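Local coordinates for probable WRKY transcription factor 52 (Arabidopsis thaliana, PDB 4C6S), which acts as a plant immune receptor and W-box-binding transcription factor, pairing with RPS4 through its TIR and other domains to recognise the bacterial effectors AvrRps4 and PopP2, at residues D128-L131 with V132-I135. Sequence-based numbering, arbitrary orientation.
Sequences DSIL and VEEI. With NA (sodium ion), chain G.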
# COMPACT_ATOMS: atom_id res chain seq x y z
N ASP A 128 5.58 3.67 -2.48
CA ASP A 128 4.29 3.55 -3.15
C ASP A 128 3.36 4.69 -2.75
O ASP A 128 2.46 5.04 -3.51
CB ASP A 128 3.61 2.21 -2.82
CG ASP A 128 4.26 1.03 -3.53
OD1 ASP A 128 5.12 1.27 -4.40
OD2 ASP A 128 3.91 -0.13 -3.21
N SER A 129 3.55 5.26 -1.57
CA SER A 129 2.69 6.35 -1.14
C SER A 129 2.95 7.55 -2.04
O SER A 129 2.02 8.28 -2.40
CB SER A 129 2.89 6.71 0.33
OG SER A 129 4.23 7.09 0.59
N ILE A 130 4.20 7.74 -2.43
CA ILE A 130 4.54 8.82 -3.36
C ILE A 130 3.93 8.53 -4.73
O ILE A 130 3.34 9.42 -5.35
CB ILE A 130 6.07 9.02 -3.47
CG1 ILE A 130 6.63 9.48 -2.13
CG2 ILE A 130 6.38 10.07 -4.54
CD1 ILE A 130 6.21 10.89 -1.76
N LEU A 131 4.05 7.29 -5.20
CA LEU A 131 3.47 6.89 -6.49
C LEU A 131 1.98 7.16 -6.51
O LEU A 131 1.46 7.73 -7.49
CB LEU A 131 3.74 5.41 -6.78
CG LEU A 131 3.11 4.85 -8.06
CD1 LEU A 131 3.59 5.65 -9.30
CD2 LEU A 131 3.49 3.36 -8.19
N VAL A 132 1.28 6.78 -5.45
CA VAL A 132 -0.15 7.09 -5.35
C VAL A 132 -0.39 8.59 -5.47
O VAL A 132 -1.27 9.02 -6.24
CB VAL A 132 -0.78 6.56 -4.05
CG1 VAL A 132 -2.17 7.18 -3.82
CG2 VAL A 132 -0.88 5.05 -4.12
N GLU A 133 0.36 9.39 -4.72
CA GLU A 133 0.16 10.84 -4.76
C GLU A 133 0.42 11.37 -6.17
O GLU A 133 -0.25 12.30 -6.60
CB GLU A 133 1.08 11.56 -3.77
CG GLU A 133 0.70 11.35 -2.31
CD GLU A 133 1.57 12.17 -1.36
OE1 GLU A 133 2.76 12.39 -1.67
OE2 GLU A 133 1.05 12.60 -0.31
N GLU A 134 1.39 10.79 -6.87
CA GLU A 134 1.70 11.23 -8.23
C GLU A 134 0.54 10.93 -9.16
O GLU A 134 0.20 11.76 -10.01
CB GLU A 134 2.99 10.56 -8.72
CG GLU A 134 4.19 11.12 -8.01
CD GLU A 134 5.48 10.41 -8.35
OE1 GLU A 134 5.42 9.27 -8.87
OE2 GLU A 134 6.55 10.99 -8.08
N ILE A 135 -0.05 9.75 -9.02
CA ILE A 135 -1.17 9.39 -9.88
C ILE A 135 -2.35 10.31 -9.58
O ILE A 135 -3.00 10.82 -10.51
CB ILE A 135 -1.58 7.93 -9.65
CG1 ILE A 135 -0.43 7.02 -10.07
CG2 ILE A 135 -2.85 7.61 -10.44
CD1 ILE A 135 -0.50 5.61 -9.43
NA NA G . 4.52 9.08 -11.28
O HOH W 1 3.93 10.19 0.65
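The carbonyl oxygen of Ile130 accepts a hydrogen bond from the backbone N of Glu134 at 2.8 Å, and CG of the same glutamate settles against this oxygen at 3.3 Å. This bond is one of four successive i to i+4 bonds that form the opening turns of helix 128-143, the C-terminal helix of the TIR domain; the other three run from Val132 to Asp128, Glu133 to Ser129 and Ile135 to Leu131. Glu134 holds its CG beside its own backbone N (chi1 -71°) and then runs extended, which carries the carboxylate back over the preceding turn. There OE1 binds the sodium ion at 2.6 Å, a site shared with His120 of strand 119-121, while OE2 lies 3.7 Å from Ile130 CG2. On the buried face, Leu131 CG meets CD1 of Ile135, one turn later, at 3.9 Å, the two side chains crossing obliquely and continuing onto Phe20 and Leu24 of helix 20-30 and onto strand 92-98. On another side, a water 3.1 Å from Ser129 OG donates a weak bond to Glu133 OE1; Ser129 OG is also hydrogen-bonded to Ser127, and Asp128 OD2 to Tyr98. The second subunit touches this end: its Ser22 OG bonds Ser129 N and its His23 packs on Ser129 and Val132. The helix start thus combines an apolar face against the TIR core, a surface in the dimer interface and a carboxylate whose negative charge the sodium ion probably offsets in part, tying the helix to the neighbouring edge strand.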